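Iron uptake protein A2 (Synechocystis sp., PDB 2VOZ) binds ferric iron, chiefly in the periplasm, and probably delivers it to an ABC transporter for import into the cell. Local coordinates at residues Gly121-Phe126 with Leu324-Leu329. Residues are numbered along the deposited sequence; the frame is centred on the assembly and turned at random.
Sequences GLWYGF and LNVSNL
Trp123 reaches across with the six-membered half of its indole, which meets Val326 and Ser327 in the turn leading into helix 327-331. The CG2 methyl of Val326 lies in the ring plane at the edge, with CZ3 of Trp123 3.8 Å from Val326 CG2 and CH2 almost as near. Beside it, the backbone of Ser327 comes in obliquely, Ser327 CA 4.0 Å from Trp123 CH2. A chi1 of 51° sets CG of Trp123 between its own backbone N and carbonyl carbon, and from there the indole extends out to the turn. The pyrrole end is anchored as well: NE1 of Trp123 donates to Glu95, while the rings of His118 and Phe100 pack against the indole. With an alanine in place of the indole, Val326 CG2 would probably lose its aromatic neighbour, a gap would be likely to open beside the turn, and Glu95 would probably lose this donor.

The turn presenting Val326 and Ser327 is tied from within. Asn325 OD1 takes two bonds from Ser327, from N at 2.8 Å and from OG at 2.7 Å, N tilted to one side of the carbonyl plane and OG above the other. Asn325 O likewise accepts two, from Asn328 N and from Asn328 ND2 at 2.9 Å, and Asn325 ND2 is held by the carbonyl of Arg117.

Lying away from the iron-binding residues, the contact joins the entry to strand 124-136, a long strand of the two-lobed periplasmic-binding-protein fold that pairs antiparallel with 261-268, to the Asx turn with a capping asparagine that leads into helix 327-331.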
loop_
_atom_site.group_PDB
_atom_site.type_symbol
_atom_site.label_atom_id
_atom_site.label_comp_id
_atom_site.label_asym_id
_atom_site.label_seq_id
_atom_site.Cartn_x
_atom_site.Cartn_y
_atom_site.Cartn_z
ATOM N N GLY B 121 -3.751 5.127 36.717
ATOM C CA GLY B 121 -2.575 4.734 35.932
ATOM C C GLY B 121 -2.767 3.527 35.026
ATOM O O GLY B 121 -1.800 2.904 34.598
ATOM N N LEU B 122 -4.019 3.225 34.706
ATOM C CA LEU B 122 -4.355 2.063 33.887
ATOM C C LEU B 122 -4.085 2.296 32.406
ATOM O O LEU B 122 -3.776 1.358 31.674
ATOM C CB LEU B 122 -5.818 1.695 34.096
ATOM C CG LEU B 122 -6.190 1.038 35.432
ATOM C CD1 LEU B 122 -7.705 0.826 35.495
ATOM C CD2 LEU B 122 -5.421 -0.266 35.582
ATOM N N TRP B 123 -4.253 3.546 31.962
ATOM C CA TRP B 123 -3.971 3.882 30.560
ATOM C C TRP B 123 -3.742 5.382 30.423
ATOM O O TRP B 123 -4.042 6.163 31.355
ATOM C CB TRP B 123 -5.071 3.361 29.620
ATOM C CG TRP B 123 -6.504 3.724 29.998
ATOM C CD1 TRP B 123 -7.445 2.875 30.527
ATOM C CD2 TRP B 123 -7.140 5.006 29.878
ATOM N NE1 TRP B 123 -8.628 3.546 30.726
ATOM C CE2 TRP B 123 -8.473 4.849 30.330
ATOM C CE3 TRP B 123 -6.722 6.270 29.421
ATOM C CZ2 TRP B 123 -9.381 5.899 30.359
ATOM C CZ3 TRP B 123 -7.650 7.350 29.456
ATOM C CH2 TRP B 123 -8.966 7.133 29.927
ATOM N N TYR B 124 -3.195 5.766 29.261
ATOM C CA TYR B 124 -2.625 7.102 29.071
ATOM C C TYR B 124 -2.983 7.602 27.690
ATOM O O TYR B 124 -2.865 6.855 26.723
ATOM C CB TYR B 124 -1.082 7.030 29.183
ATOM C CG TYR B 124 -0.700 6.555 30.549
ATOM C CD1 TYR B 124 -0.690 5.209 30.851
ATOM C CD2 TYR B 124 -0.415 7.475 31.562
ATOM C CE1 TYR B 124 -0.368 4.754 32.181
ATOM C CE2 TYR B 124 -0.114 7.050 32.880
ATOM C CZ TYR B 124 -0.094 5.698 33.171
ATOM O OH TYR B 124 0.193 5.275 34.443
ATOM N N GLY B 125 -3.452 8.841 27.593
ATOM C CA GLY B 125 -3.672 9.434 26.248
ATOM C C GLY B 125 -2.350 9.837 25.620
ATOM O O GLY B 125 -1.456 10.361 26.305
ATOM N N PHE B 126 -2.201 9.511 24.330
ATOM C CA PHE B 126 -1.027 9.922 23.579
ATOM C C PHE B 126 -1.297 10.903 22.446
ATOM O O PHE B 126 -0.365 11.581 22.010
ATOM C CB PHE B 126 -0.245 8.708 23.097
ATOM C CG PHE B 126 0.380 7.972 24.217
ATOM C CD1 PHE B 126 1.549 8.488 24.832
ATOM C CD2 PHE B 126 -0.217 6.840 24.729
ATOM C CE1 PHE B 126 2.134 7.823 25.907
ATOM C CE2 PHE B 126 0.335 6.191 25.833
ATOM C CZ PHE B 126 1.516 6.677 26.408
ATOM N N LEU B 324 -12.025 18.237 32.054
ATOM C CA LEU B 324 -12.626 16.980 32.573
ATOM C C LEU B 324 -11.685 15.795 32.422
ATOM O O LEU B 324 -11.081 15.618 31.359
ATOM C CB LEU B 324 -13.937 16.688 31.839
ATOM C CG LEU B 324 -14.712 15.462 32.214
ATOM C CD1 LEU B 324 -15.373 15.772 33.581
ATOM C CD2 LEU B 324 -15.782 15.148 31.194
ATOM N N ASN B 325 -11.530 14.972 33.453
ATOM C CA ASN B 325 -10.642 13.814 33.259
ATOM C C ASN B 325 -11.325 12.906 32.242
ATOM O O ASN B 325 -12.514 12.615 32.357
ATOM C CB ASN B 325 -10.352 13.084 34.582
ATOM C CG ASN B 325 -9.382 11.943 34.407
ATOM O OD1 ASN B 325 -9.780 10.854 33.959
ATOM N ND2 ASN B 325 -8.102 12.179 34.724
ATOM N N VAL B 326 -10.566 12.475 31.236
ATOM C CA VAL B 326 -11.176 11.705 30.140
ATOM C C VAL B 326 -11.659 10.329 30.592
ATOM O O VAL B 326 -12.444 9.712 29.868
ATOM C CB VAL B 326 -10.269 11.613 28.901
ATOM C CG1 VAL B 326 -10.033 13.027 28.288
ATOM C CG2 VAL B 326 -8.960 10.938 29.292
ATOM N N SER B 327 -11.279 9.861 31.776
ATOM C CA SER B 327 -11.879 8.577 32.268
ATOM C C SER B 327 -13.408 8.705 32.454
ATOM O O SER B 327 -14.126 7.683 32.457
ATOM C CB SER B 327 -11.238 8.078 33.566
ATOM O OG SER B 327 -11.537 8.948 34.633
ATOM N N ASN B 328 -13.895 9.947 32.574
ATOM C CA ASN B 328 -15.333 10.191 32.728
ATOM C C ASN B 328 -16.088 9.788 31.461
ATOM O O ASN B 328 -17.270 9.443 31.505
ATOM C CB ASN B 328 -15.593 11.674 32.998
ATOM C CG ASN B 328 -15.354 12.028 34.435
ATOM O OD1 ASN B 328 -16.126 11.616 35.323
ATOM N ND2 ASN B 328 -14.247 12.729 34.698
ATOM N N LEU B 329 -15.390 9.842 30.323
ATOM C CA LEU B 329 -16.020 9.519 29.062
ATOM C C LEU B 329 -16.439 8.057 28.984
ATOM O O LEU B 329 -17.505 7.711 28.418
ATOM C CB LEU B 329 -15.106 9.882 27.861
ATOM C CG LEU B 329 -14.482 11.287 27.833
ATOM C CD1 LEU B 329 -13.904 11.614 26.436
ATOM C CD2 LEU B 329 -15.403 12.354 28.301
#